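Long-range contacts in methylmalonyl-CoA carboxyltransferase 5S subunit (Propionibacterium freudenreichii subsp. shermanii, PDB 1RQB), which catalyses the transfer of a carboxyl group from the biotin of the 1.3S subunit to pyruvate, forming oxaloacetate in a cobalt-dependent reaction: residues Thr251-Met256 with Pro264-Ala269; Val25-Leu30 with Tyr277-Asp282; Leu109-Tyr114 with Leu455-Ala460; Pro428-Gln433 with Glu448-Tyr453. All blocks are in the same frame, centred on the assembly; numbering follows the deposited sequence.

Interaction 1 (Thr251-Met256 with Pro264-Ala269); sequences TAISSM and PTESVA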
loop_
_atom_site.group_PDB
_atom_site.type_symbol
_atom_site.label_atom_id
_atom_site.label_comp_id
_atom_site.label_asym_id
_atom_site.label_seq_id
_atom_site.Cartn_x
_atom_site.Cartn_y
_atom_site.Cartn_z
ATOM N N THR A 251 -12.720 -4.746 -1.864
ATOM C CA THR A 251 -11.412 -4.327 -2.385
ATOM C C THR A 251 -11.617 -3.474 -3.639
ATOM O O THR A 251 -12.718 -3.385 -4.180
ATOM C CB THR A 251 -10.532 -5.557 -2.761
ATOM O OG1 THR A 251 -11.177 -6.289 -3.815
ATOM C CG2 THR A 251 -10.347 -6.490 -1.555
ATOM N N ALA A 252 -10.536 -2.856 -4.098
ATOM C CA ALA A 252 -10.590 -2.015 -5.304
ATOM C C ALA A 252 -9.517 -2.496 -6.283
ATOM O O ALA A 252 -8.401 -2.809 -5.869
ATOM C CB ALA A 252 -10.327 -0.539 -4.937
ATOM N N ILE A 253 -9.845 -2.530 -7.576
ATOM C CA ILE A 253 -8.868 -2.963 -8.589
ATOM C C ILE A 253 -7.555 -2.215 -8.339
ATOM O O ILE A 253 -7.554 -1.027 -8.019
ATOM C CB ILE A 253 -9.433 -2.752 -10.019
ATOM C CG1 ILE A 253 -8.729 -3.700 -11.013
ATOM C CG2 ILE A 253 -9.308 -1.293 -10.424
ATOM C CD1 ILE A 253 -9.033 -5.180 -10.771
ATOM N N SER A 254 -6.429 -2.909 -8.511
ATOM C CA SER A 254 -5.102 -2.395 -8.136
ATOM C C SER A 254 -4.732 -1.025 -8.715
ATOM O O SER A 254 -4.021 -0.273 -8.051
ATOM C CB SER A 254 -4.009 -3.435 -8.444
ATOM O OG SER A 254 -3.868 -3.663 -9.829
ATOM N N SER A 255 -5.178 -0.663 -9.914
ATOM C CA SER A 255 -4.803 0.647 -10.471
ATOM C C SER A 255 -5.588 1.788 -9.816
ATOM O O SER A 255 -5.327 2.962 -10.072
ATOM C CB SER A 255 -5.015 0.664 -11.990
ATOM O OG SER A 255 -6.274 0.105 -12.336
HETATM N N MSE A 256 -6.547 1.453 -8.964
HETATM C CA MSE A 256 -7.375 2.448 -8.263
HETATM C C MSE A 256 -7.440 2.066 -6.783
HETATM O O MSE A 256 -8.527 2.056 -6.206
HETATM C CB MSE A 256 -8.803 2.390 -8.791
HETATM C CG MSE A 256 -8.942 2.620 -10.263
HETATM SE SE MSE A 256 -8.948 4.512 -10.535
HETATM C CE MSE A 256 -10.804 4.868 -10.048
ATOM N N PRO A 264 -5.920 -3.617 -2.663
ATOM C CA PRO A 264 -6.044 -4.111 -4.040
ATOM C C PRO A 264 -6.695 -5.484 -4.216
ATOM O O PRO A 264 -6.307 -6.463 -3.580
ATOM C CB PRO A 264 -4.596 -4.082 -4.566
ATOM C CG PRO A 264 -3.793 -3.381 -3.477
ATOM C CD PRO A 264 -4.518 -3.717 -2.221
ATOM N N THR A 265 -7.673 -5.534 -5.115
ATOM C CA THR A 265 -8.420 -6.768 -5.400
ATOM C C THR A 265 -7.465 -7.910 -5.757
ATOM O O THR A 265 -7.525 -8.992 -5.175
ATOM C CB THR A 265 -9.394 -6.536 -6.580
ATOM O OG1 THR A 265 -10.356 -5.542 -6.205
ATOM C CG2 THR A 265 -10.102 -7.845 -6.976
ATOM N N GLU A 266 -6.580 -7.671 -6.717
ATOM C CA GLU A 266 -5.675 -8.742 -7.161
ATOM C C GLU A 266 -4.719 -9.159 -6.042
ATOM O O GLU A 266 -4.390 -10.338 -5.918
ATOM C CB GLU A 266 -4.884 -8.297 -8.382
ATOM C CG GLU A 266 -5.766 -7.859 -9.544
ATOM C CD GLU A 266 -5.821 -6.345 -9.668
ATOM O OE1 GLU A 266 -6.329 -5.672 -8.740
ATOM O OE2 GLU A 266 -5.335 -5.828 -10.690
ATOM N N SER A 267 -4.255 -8.206 -5.236
ATOM C CA SER A 267 -3.334 -8.549 -4.142
ATOM C C SER A 267 -4.049 -9.435 -3.120
ATOM O O SER A 267 -3.489 -10.418 -2.637
ATOM C CB SER A 267 -2.820 -7.278 -3.465
ATOM O OG SER A 267 -2.067 -6.495 -4.382
ATOM N N VAL A 268 -5.294 -9.094 -2.793
ATOM C CA VAL A 268 -6.056 -9.891 -1.821
ATOM C C VAL A 268 -6.303 -11.292 -2.383
ATOM O O VAL A 268 -6.212 -12.284 -1.663
ATOM C CB VAL A 268 -7.389 -9.196 -1.453
ATOM C CG1 VAL A 268 -8.290 -10.137 -0.669
ATOM C CG2 VAL A 268 -7.090 -7.973 -0.607
ATOM N N ALA A 269 -6.576 -11.396 -3.682
ATOM C CA ALA A 269 -6.816 -12.732 -4.247
ATOM C C ALA A 269 -5.521 -13.548 -4.270
ATOM O O ALA A 269 -5.517 -14.724 -3.906
ATOM C CB ALA A 269 -7.389 -12.626 -5.673
#
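Where the last strand of the TIM barrel, 248-251, runs out into its loop, T251 and A252 lie against the start of helix 265-271. The two threonine hydroxyls meet first: OG1 of T251 donates to OG1 of T265 at 2.6 Å, and T265 OG1 is also bonded to E29 on the adjoining first strand. Beside them, CG2 of T251 rests on CG2 of V268 at 3.7 Å. The backbones are joined by a hydrogen bond from T265 N to A252 O, 2.9 Å. P264, at the N-cap position, brings its CA-H to that same oxygen.

E266 makes the second grip. A bend at chi2 (103°) swings its carboxylate over to the loop, where OE1 receives S254 N on its syn lone pair at 2.8 Å, while S254 OG reaches OE2, also at 2.8 Å, from above the carboxylate plane. The two bonds hold the carboxylate against turning, and CD1 of I253 lies 3.4 Å from OE1. With an alanine at E266, both the amide and the hydroxyl of S254 would probably lose these acceptors, leaving the turn freer to shift. V309 of the second subunit packs on S254 and P264. A252 in turn touches A35 of the substrate site, as befits a strand-to-helix loop at the catalytic end of a TIM barrel.

Interaction 2 (Val25-Leu30 with Tyr277-Asp282); sequences VGITEL and YTTNLD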
loop_
_atom_site.group_PDB
_atom_site.type_symbol
_atom_site.label_atom_id
_atom_site.label_comp_id
_atom_site.label_asym_id
_atom_site.label_seq_id
_atom_site.Cartn_x
_atom_site.Cartn_y
_atom_site.Cartn_z
ATOM N N VAL A 25 -13.722 -17.290 -0.363
ATOM C CA VAL A 25 -14.073 -15.998 0.244
ATOM C C VAL A 25 -14.630 -15.112 -0.873
ATOM O O VAL A 25 -14.048 -15.039 -1.955
ATOM C CB VAL A 25 -12.826 -15.313 0.851
ATOM C CG1 VAL A 25 -13.224 -13.992 1.512
ATOM C CG2 VAL A 25 -12.171 -16.234 1.864
ATOM N N GLY A 26 -15.763 -14.467 -0.629
ATOM C CA GLY A 26 -16.332 -13.613 -1.658
ATOM C C GLY A 26 -15.644 -12.255 -1.684
ATOM O O GLY A 26 -15.138 -11.788 -0.666
ATOM N N ILE A 27 -15.653 -11.609 -2.843
ATOM C CA ILE A 27 -15.023 -10.290 -2.993
ATOM C C ILE A 27 -16.022 -9.300 -3.593
ATOM O O ILE A 27 -16.685 -9.601 -4.585
ATOM C CB ILE A 27 -13.833 -10.330 -3.968
ATOM C CG1 ILE A 27 -12.731 -11.244 -3.423
ATOM C CG2 ILE A 27 -13.335 -8.891 -4.240
ATOM C CD1 ILE A 27 -12.061 -10.747 -2.183
ATOM N N THR A 28 -16.122 -8.130 -2.971
ATOM C CA THR A 28 -16.970 -7.049 -3.494
ATOM C C THR A 28 -16.039 -5.995 -4.096
ATOM O O THR A 28 -15.105 -5.542 -3.437
ATOM C CB THR A 28 -17.836 -6.417 -2.383
ATOM O OG1 THR A 28 -18.943 -7.279 -2.110
ATOM C CG2 THR A 28 -18.379 -5.032 -2.813
ATOM N N GLU A 29 -16.273 -5.635 -5.360
ATOM C CA GLU A 29 -15.444 -4.646 -6.066
ATOM C C GLU A 29 -15.999 -3.240 -5.821
ATOM O O GLU A 29 -17.200 -3.007 -5.946
ATOM C CB GLU A 29 -15.411 -4.964 -7.564
ATOM C CG GLU A 29 -14.574 -3.992 -8.415
ATOM C CD GLU A 29 -13.118 -3.876 -7.963
ATOM O OE1 GLU A 29 -12.390 -4.903 -7.864
ATOM O OE2 GLU A 29 -12.698 -2.738 -7.711
ATOM N N LEU A 30 -15.104 -2.293 -5.525
ATOM C CA LEU A 30 -15.507 -0.925 -5.170
ATOM C C LEU A 30 -15.075 0.119 -6.203
ATOM O O LEU A 30 -15.321 1.308 -6.001
ATOM C CB LEU A 30 -14.854 -0.544 -3.840
ATOM C CG LEU A 30 -15.126 -1.455 -2.641
ATOM C CD1 LEU A 30 -14.155 -1.103 -1.498
ATOM C CD2 LEU A 30 -16.572 -1.256 -2.189
ATOM N N TYR A 277 -7.609 -21.001 1.713
ATOM C CA TYR A 277 -8.680 -20.073 1.319
ATOM C C TYR A 277 -8.449 -19.660 -0.134
ATOM O O TYR A 277 -7.321 -19.657 -0.624
ATOM C CB TYR A 277 -8.662 -18.807 2.183
ATOM C CG TYR A 277 -8.679 -19.102 3.652
ATOM C CD1 TYR A 277 -7.566 -18.819 4.448
ATOM C CD2 TYR A 277 -9.799 -19.689 4.253
ATOM C CE1 TYR A 277 -7.564 -19.105 5.812
ATOM C CE2 TYR A 277 -9.806 -19.989 5.618
ATOM C CZ TYR A 277 -8.679 -19.687 6.389
ATOM O OH TYR A 277 -8.668 -19.953 7.735
ATOM N N THR A 278 -9.524 -19.330 -0.826
ATOM C CA THR A 278 -9.370 -18.882 -2.215
ATOM C C THR A 278 -10.566 -18.004 -2.588
ATOM O O THR A 278 -11.519 -17.880 -1.821
ATOM C CB THR A 278 -9.250 -20.107 -3.161
ATOM O OG1 THR A 278 -8.787 -19.675 -4.445
ATOM C CG2 THR A 278 -10.591 -20.812 -3.307
ATOM N N THR A 279 -10.474 -17.346 -3.736
ATOM C CA THR A 279 -11.572 -16.521 -4.260
ATOM C C THR A 279 -11.961 -17.127 -5.610
ATOM O O THR A 279 -11.235 -17.963 -6.146
ATOM C CB THR A 279 -11.144 -15.073 -4.557
ATOM O OG1 THR A 279 -10.298 -15.068 -5.713
ATOM C CG2 THR A 279 -10.401 -14.456 -3.368
ATOM N N ASN A 280 -13.090 -16.728 -6.169
ATOM C CA ASN A 280 -13.444 -17.283 -7.483
ATOM C C ASN A 280 -13.317 -16.184 -8.539
ATOM O O ASN A 280 -14.118 -16.108 -9.469
ATOM C CB ASN A 280 -14.866 -17.869 -7.481
ATOM C CG ASN A 280 -15.933 -16.829 -7.222
ATOM O OD1 ASN A 280 -16.071 -16.336 -6.102
ATOM N ND2 ASN A 280 -16.704 -16.491 -8.257
ATOM N N LEU A 281 -12.304 -15.332 -8.391
ATOM C CA LEU A 281 -12.099 -14.247 -9.362
ATOM C C LEU A 281 -11.286 -14.762 -10.551
ATOM O O LEU A 281 -10.404 -15.607 -10.397
ATOM C CB LEU A 281 -11.377 -13.059 -8.714
ATOM C CG LEU A 281 -12.124 -12.410 -7.541
ATOM C CD1 LEU A 281 -11.402 -11.151 -7.134
ATOM C CD2 LEU A 281 -13.565 -12.098 -7.940
ATOM N N ASP A 282 -11.611 -14.248 -11.736
ATOM C CA ASP A 282 -10.940 -14.587 -13.001
ATOM C C ASP A 282 -9.806 -13.579 -13.197
ATOM O O ASP A 282 -10.057 -12.408 -13.475
ATOM C CB ASP A 282 -11.962 -14.467 -14.142
ATOM C CG ASP A 282 -11.396 -14.859 -15.496
ATOM O OD1 ASP A 282 -10.269 -14.443 -15.825
ATOM O OD2 ASP A 282 -12.103 -15.566 -16.243
HETATM O O HOH W 1 -14.641 -15.233 -4.479
HETATM O O HOH W 2 -16.363 -13.322 -5.242
#
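V25 N donates to T278 O at 2.7 Å, the one direct hydrogen bond between the two segments. Next to it the contact turns apolar. CG1 of I27 meets CG2 of T279 at 4.0 Å and CD1 of L281 at 3.9 Å, the leucine crossing the isoleucine at about a right angle. T279 keeps OG1 between its backbone N and carbonyl carbon (chi1 71°), which directs the methyl at I27 and lets OG1 take a weak bond from L281 N.

Water fills in where the backbones part: one molecule lies 2.6 Å from V25 O and accepts from N280 N at 2.7 Å, and a second accepts from I27 N. Further out, I27 is backed by V249 and T251 of strand 248-251 and by V268 of helix 265-271. V25 and Y277 both rest on I242 of helix 234-243, and the Y277 hydroxyl is anchored on S20 O. Strand 277-278, short and weakly bonded, is a parallel addition to the first strand of the TIM barrel, on the edge that I27, further along, turns to W62 just before strand 63-68, while G26 and T28 bond the last strand, 248-251, from the other edge.

Interaction 3 (Leu109-Tyr114 with Leu455-Ala460); sequences LGYRHY and LFPQVA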
loop_
_atom_site.group_PDB
_atom_site.type_symbol
_atom_site.label_atom_id
_atom_site.label_comp_id
_atom_site.label_asym_id
_atom_site.label_seq_id
_atom_site.Cartn_x
_atom_site.Cartn_y
_atom_site.Cartn_z
ATOM N N LEU A 109 -29.636 9.595 0.827
ATOM C CA LEU A 109 -28.375 10.114 0.279
ATOM C C LEU A 109 -28.365 11.632 0.467
ATOM O O LEU A 109 -27.506 12.332 -0.065
ATOM C CB LEU A 109 -28.259 9.781 -1.215
ATOM C CG LEU A 109 -28.258 8.296 -1.562
ATOM C CD1 LEU A 109 -28.135 8.106 -3.066
ATOM C CD2 LEU A 109 -27.101 7.613 -0.827
ATOM N N GLY A 110 -29.324 12.099 1.267
ATOM C CA GLY A 110 -29.515 13.514 1.521
ATOM C C GLY A 110 -28.815 14.155 2.703
ATOM O O GLY A 110 -27.903 13.582 3.296
ATOM N N TYR A 111 -29.316 15.329 3.074
ATOM C CA TYR A 111 -28.710 16.171 4.115
ATOM C C TYR A 111 -29.478 16.143 5.439
ATOM O O TYR A 111 -29.053 16.795 6.391
ATOM C CB TYR A 111 -28.661 17.609 3.584
ATOM C CG TYR A 111 -30.044 18.224 3.426
ATOM C CD1 TYR A 111 -30.565 19.082 4.398
ATOM C CD2 TYR A 111 -30.856 17.898 2.339
ATOM C CE1 TYR A 111 -31.857 19.593 4.295
ATOM C CE2 TYR A 111 -32.155 18.402 2.226
ATOM C CZ TYR A 111 -32.650 19.247 3.207
ATOM O OH TYR A 111 -33.942 19.725 3.110
ATOM N N ARG A 112 -30.596 15.424 5.529
ATOM C CA ARG A 112 -31.347 15.398 6.793
ATOM C C ARG A 112 -32.174 14.116 6.892
ATOM O O ARG A 112 -32.236 13.317 5.958
ATOM C CB ARG A 112 -32.333 16.570 6.869
ATOM C CG ARG A 112 -33.399 16.533 5.758
ATOM C CD ARG A 112 -34.419 17.651 5.892
ATOM N NE ARG A 112 -35.341 17.713 4.757
ATOM C CZ ARG A 112 -36.479 17.032 4.646
ATOM N NH1 ARG A 112 -36.869 16.210 5.610
ATOM N NH2 ARG A 112 -37.239 17.195 3.567
ATOM N N HIS A 113 -32.804 13.927 8.042
ATOM C CA HIS A 113 -33.691 12.768 8.204
ATOM C C HIS A 113 -34.968 13.067 7.415
ATOM O O HIS A 113 -35.438 14.204 7.406
ATOM C CB HIS A 113 -34.051 12.557 9.678
ATOM C CG HIS A 113 -32.929 12.013 10.500
ATOM N ND1 HIS A 113 -33.103 10.999 11.418
ATOM C CD2 HIS A 113 -31.611 12.325 10.534
ATOM C CE1 HIS A 113 -31.942 10.706 11.976
ATOM N NE2 HIS A 113 -31.020 11.496 11.457
ATOM N N TYR A 114 -35.503 12.061 6.736
ATOM C CA TYR A 114 -36.746 12.250 5.974
ATOM C C TYR A 114 -37.870 11.437 6.620
ATOM O O TYR A 114 -37.627 10.490 7.367
ATOM C CB TYR A 114 -36.584 11.777 4.526
ATOM C CG TYR A 114 -35.616 12.611 3.740
ATOM C CD1 TYR A 114 -34.249 12.338 3.769
ATOM C CD2 TYR A 114 -36.054 13.726 3.035
ATOM C CE1 TYR A 114 -33.344 13.162 3.116
ATOM C CE2 TYR A 114 -35.160 14.562 2.387
ATOM C CZ TYR A 114 -33.807 14.276 2.432
ATOM O OH TYR A 114 -32.914 15.116 1.825
ATOM N N LEU A 455 -33.822 15.392 -2.069
ATOM C CA LEU A 455 -32.471 15.119 -1.553
ATOM C C LEU A 455 -31.537 16.321 -1.709
ATOM O O LEU A 455 -30.705 16.572 -0.839
ATOM C CB LEU A 455 -31.872 13.908 -2.278
ATOM C CG LEU A 455 -32.573 12.573 -2.032
ATOM C CD1 LEU A 455 -32.023 11.502 -2.968
ATOM C CD2 LEU A 455 -32.375 12.171 -0.590
ATOM N N PHE A 456 -31.660 17.056 -2.813
ATOM C CA PHE A 456 -30.763 18.191 -3.079
ATOM C C PHE A 456 -31.561 19.375 -3.629
ATOM O O PHE A 456 -31.428 19.750 -4.792
ATOM C CB PHE A 456 -29.673 17.755 -4.080
ATOM C CG PHE A 456 -28.819 16.619 -3.575
ATOM C CD1 PHE A 456 -29.133 15.298 -3.882
ATOM C CD2 PHE A 456 -27.752 16.872 -2.713
ATOM C CE1 PHE A 456 -28.406 14.247 -3.336
ATOM C CE2 PHE A 456 -27.015 15.824 -2.160
ATOM C CZ PHE A 456 -27.346 14.511 -2.470
ATOM N N PRO A 457 -32.382 20.001 -2.779
ATOM C CA PRO A 457 -33.225 21.147 -3.155
ATOM C C PRO A 457 -32.524 22.307 -3.867
ATOM O O PRO A 457 -33.100 22.928 -4.758
ATOM C CB PRO A 457 -33.800 21.625 -1.819
ATOM C CG PRO A 457 -33.663 20.458 -0.908
ATOM C CD PRO A 457 -32.390 19.788 -1.321
ATOM N N GLN A 458 -31.285 22.585 -3.472
ATOM C CA GLN A 458 -30.529 23.728 -4.004
ATOM C C GLN A 458 -29.815 23.399 -5.318
ATOM O O GLN A 458 -29.447 24.307 -6.061
ATOM C CB GLN A 458 -29.502 24.185 -2.969
ATOM C CG GLN A 458 -30.090 24.416 -1.580
ATOM C CD GLN A 458 -31.231 25.418 -1.571
ATOM O OE1 GLN A 458 -32.095 25.378 -0.696
ATOM N NE2 GLN A 458 -31.231 26.332 -2.538
ATOM N N VAL A 459 -29.607 22.121 -5.615
ATOM C CA VAL A 459 -28.912 21.747 -6.855
ATOM C C VAL A 459 -29.916 21.321 -7.929
ATOM O O VAL A 459 -29.704 21.551 -9.117
ATOM C CB VAL A 459 -27.931 20.578 -6.613
ATOM C CG1 VAL A 459 -27.233 20.197 -7.924
ATOM C CG2 VAL A 459 -26.913 20.969 -5.556
ATOM N N ALA A 460 -31.011 20.710 -7.498
ATOM C CA ALA A 460 -32.044 20.202 -8.412
ATOM C C ALA A 460 -32.449 21.242 -9.459
ATOM O O ALA A 460 -32.547 20.922 -10.643
ATOM C CB ALA A 460 -33.268 19.742 -7.619
#
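Y114 reaches from the loop 109-114 to L455, the last residue of helix 447-455. Starting at CB, chi1 of -66° sets CG beside the tyrosine's own backbone N and sends the ring toward that helix end. Along one ring edge CE2 lies 3.5 Å above the guanidinium plane of R112, over its centre; CE1, on the other branch, and CZ approach CD2 of L455, CZ at 4.0 Å, with the two side chains at about a right angle. At the tip, OH sits 3.4 Å from L455 CA and is hydrogen-bonded to A454 O, one of the carbonyls at the end of the helix. A valine in place of Y114 would probably leave A454 O without this mate and open a gap beside CD2 of L455.

That same CD2 fits against the loop backbone, 3.6 Å from G110 N, where glycine puts no side chain in the way. L455 O lies at the edge of the Y111 ring, near its plane, 3.4 Å from CD2 of Y111; this buried oxygen has no hydrogen-bonding partner in the model. CE2 of Y111 then touches CD of P457 at 3.8 Å, and Y111 OH accepts a bond from R112 NE in the guanidinium plane. Beyond, CZ of F456 comes to 3.2 Å from L109 O. The contact is a domain seam: the loop after the third barrel strand, at the TIM barrel's catalytic end, meets the helical conserved carboxylase domain.

Interaction 4 (Pro428-Gln433 with Glu448-Tyr453); sequences PEWEKQ and EDVLTY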
loop_
_atom_site.group_PDB
_atom_site.type_symbol
_atom_site.label_atom_id
_atom_site.label_comp_id
_atom_site.label_asym_id
_atom_site.label_seq_id
_atom_site.Cartn_x
_atom_site.Cartn_y
_atom_site.Cartn_z
ATOM N N PRO A 428 -45.823 13.855 6.986
ATOM C CA PRO A 428 -45.756 13.426 5.582
ATOM C C PRO A 428 -45.236 14.620 4.777
ATOM O O PRO A 428 -45.557 15.764 5.094
ATOM C CB PRO A 428 -47.207 13.085 5.266
ATOM C CG PRO A 428 -47.699 12.531 6.591
ATOM C CD PRO A 428 -47.125 13.511 7.591
ATOM N N GLU A 429 -44.435 14.372 3.744
ATOM C CA GLU A 429 -43.867 15.488 2.973
ATOM C C GLU A 429 -43.835 15.188 1.472
ATOM O O GLU A 429 -43.489 16.061 0.677
ATOM C CB GLU A 429 -42.438 15.775 3.471
ATOM C CG GLU A 429 -41.463 14.576 3.376
ATOM C CD GLU A 429 -40.020 14.922 3.780
ATOM O OE1 GLU A 429 -39.550 14.495 4.862
ATOM O OE2 GLU A 429 -39.344 15.631 3.005
ATOM N N TRP A 430 -44.206 13.981 1.062
ATOM C CA TRP A 430 -44.125 13.631 -0.363
ATOM C C TRP A 430 -44.951 14.575 -1.241
ATOM O O TRP A 430 -44.460 15.058 -2.260
ATOM C CB TRP A 430 -44.554 12.181 -0.610
ATOM C CG TRP A 430 -44.393 11.774 -2.054
ATOM C CD1 TRP A 430 -45.383 11.616 -2.981
ATOM C CD2 TRP A 430 -43.156 11.510 -2.741
ATOM N NE1 TRP A 430 -44.842 11.269 -4.199
ATOM C CE2 TRP A 430 -43.478 11.199 -4.079
ATOM C CE3 TRP A 430 -41.809 11.508 -2.353
ATOM C CZ2 TRP A 430 -42.500 10.885 -5.037
ATOM C CZ3 TRP A 430 -40.832 11.197 -3.308
ATOM C CH2 TRP A 430 -41.186 10.890 -4.630
ATOM N N GLU A 431 -46.206 14.834 -0.878
ATOM C CA GLU A 431 -47.048 15.722 -1.693
ATOM C C GLU A 431 -46.425 17.115 -1.816
ATOM O O GLU A 431 -46.427 17.701 -2.898
ATOM C CB GLU A 431 -48.466 15.820 -1.118
ATOM C CG GLU A 431 -49.526 14.952 -1.815
ATOM C CD GLU A 431 -49.029 13.593 -2.297
ATOM O OE1 GLU A 431 -48.566 12.782 -1.462
ATOM O OE2 GLU A 431 -49.117 13.333 -3.519
ATOM N N LYS A 432 -45.887 17.641 -0.723
ATOM C CA LYS A 432 -45.258 18.970 -0.732
ATOM C C LYS A 432 -44.026 18.970 -1.641
ATOM O O LYS A 432 -43.795 19.917 -2.392
ATOM C CB LYS A 432 -44.847 19.360 0.689
ATOM C CG LYS A 432 -44.070 20.667 0.794
ATOM C CD LYS A 432 -43.604 20.904 2.234
ATOM C CE LYS A 432 -42.750 22.163 2.370
ATOM N NZ LYS A 432 -43.496 23.404 2.014
ATOM N N GLN A 433 -43.219 17.915 -1.555
ATOM C CA GLN A 433 -42.006 17.817 -2.379
ATOM C C GLN A 433 -42.395 17.732 -3.856
ATOM O O GLN A 433 -41.810 18.409 -4.700
ATOM C CB GLN A 433 -41.193 16.568 -2.008
ATOM C CG GLN A 433 -40.619 16.546 -0.589
ATOM C CD GLN A 433 -39.538 17.583 -0.375
ATOM O OE1 GLN A 433 -39.035 18.179 -1.326
ATOM N NE2 GLN A 433 -39.163 17.796 0.880
ATOM N N GLU A 448 -38.479 9.718 -9.486
ATOM C CA GLU A 448 -37.015 9.826 -9.402
ATOM C C GLU A 448 -36.600 11.297 -9.321
ATOM O O GLU A 448 -35.720 11.656 -8.540
ATOM C CB GLU A 448 -36.331 9.174 -10.611
ATOM C CG GLU A 448 -36.355 7.649 -10.651
ATOM C CD GLU A 448 -37.628 7.051 -11.238
ATOM O OE1 GLU A 448 -37.601 5.845 -11.574
ATOM O OE2 GLU A 448 -38.647 7.767 -11.358
ATOM N N ASP A 449 -37.233 12.149 -10.129
ATOM C CA ASP A 449 -36.918 13.584 -10.148
ATOM C C ASP A 449 -37.408 14.250 -8.859
ATOM O O ASP A 449 -36.771 15.177 -8.360
ATOM C CB ASP A 449 -37.551 14.255 -11.375
ATOM C CG ASP A 449 -36.545 14.499 -12.503
ATOM O OD1 ASP A 449 -35.537 13.758 -12.606
ATOM O OD2 ASP A 449 -36.782 15.431 -13.306
ATOM N N VAL A 450 -38.542 13.804 -8.320
ATOM C CA VAL A 450 -39.018 14.380 -7.053
ATOM C C VAL A 450 -38.010 14.025 -5.958
ATOM O O VAL A 450 -37.705 14.836 -5.085
ATOM C CB VAL A 450 -40.428 13.836 -6.670
ATOM C CG1 VAL A 450 -40.860 14.387 -5.311
ATOM C CG2 VAL A 450 -41.451 14.237 -7.745
ATOM N N LEU A 451 -37.473 12.811 -6.018
ATOM C CA LEU A 451 -36.468 12.384 -5.034
ATOM C C LEU A 451 -35.224 13.263 -5.173
ATOM O O LEU A 451 -34.639 13.698 -4.182
ATOM C CB LEU A 451 -36.107 10.908 -5.244
ATOM C CG LEU A 451 -37.221 9.956 -4.817
ATOM C CD1 LEU A 451 -36.995 8.569 -5.376
ATOM C CD2 LEU A 451 -37.291 9.922 -3.288
ATOM N N THR A 452 -34.821 13.549 -6.408
ATOM C CA THR A 452 -33.633 14.393 -6.595
ATOM C C THR A 452 -33.870 15.750 -5.930
ATOM O O THR A 452 -32.983 16.299 -5.276
ATOM C CB THR A 452 -33.303 14.589 -8.090
ATOM O OG1 THR A 452 -32.909 13.334 -8.647
ATOM C CG2 THR A 452 -32.153 15.587 -8.271
ATOM N N TYR A 453 -35.075 16.283 -6.086
ATOM C CA TYR A 453 -35.407 17.584 -5.489
ATOM C C TYR A 453 -35.448 17.478 -3.962
ATOM O O TYR A 453 -34.970 18.365 -3.257
ATOM C CB TYR A 453 -36.763 18.079 -5.997
ATOM C CG TYR A 453 -37.197 19.356 -5.338
ATOM C CD1 TYR A 453 -36.567 20.563 -5.633
ATOM C CD2 TYR A 453 -38.201 19.353 -4.361
ATOM C CE1 TYR A 453 -36.918 21.745 -4.967
ATOM C CE2 TYR A 453 -38.562 20.529 -3.691
ATOM C CZ TYR A 453 -37.913 21.716 -4.000
ATOM O OH TYR A 453 -38.247 22.872 -3.334
HETATM O O HOH W 3 -36.777 19.647 -1.170
#
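W430 and V450 form the tight end of this contact. The indole stands with CG anti to its backbone N (chi1 -176°), which carries the six-membered ring across to helix 447-455. CG1 of V450 lies over one face in a CH-pi contact, 3.8 Å from the ring centroid and 20° off the normal; its nearest ring atom is CH2 of W430. The ring's edge is taken by L451, whose CD2 is 3.8 Å from CZ3 of W430. Behind L451 stand F122 and W84, which carry the apolar layer on into the barrel's own helices.

These are two successive helices, 430-437 and 447-455, of the conserved carboxylase domain, joined by a loop and packed through side chains: the closest CA atoms, those of Q433 and V450, are 6.5 Å apart. CB of Q433 still shares in the packing, touching CG1 of V450 at 4.0 Å.

From there outward the fit becomes polar and looser. The amide of Q433 and the ring of Y453 are turned 56° from each other, with OE1 of Q433 3.4 Å from CD2 of Y453. A water donates to Q433 OE1 at 2.7 Å and to Y453 O, bridging the helices where no direct bond does. The other end of the amide is held too: NE2 of Q433 donates to OE2 of E429, which also forms a salt bridge with R112, while the Y453 hydroxyl is bonded to E436.

Overall arrangement
Interactions 1 and 2 are neighbours at the first and last barrel strands, their centres 10 Å apart, and E29 joins them by bonding T265 OG1 and I253 N. Interaction 1 is fully buried and rich in polar bonds; interaction 2, nearer the surface, relies on a single backbone bond, water and aliphatic contacts. Across the chain's centre from interaction 1, interactions 3 and 4 form a second pair, also 10 Å apart, sharing helix 447-455 and the salt bridge between R112 and E429. Both depend on apolar and aromatic packing without direct hydrogen bonds between their segments, but interaction 3 joins two domains, whereas interaction 4 lies within one and is more deeply buried.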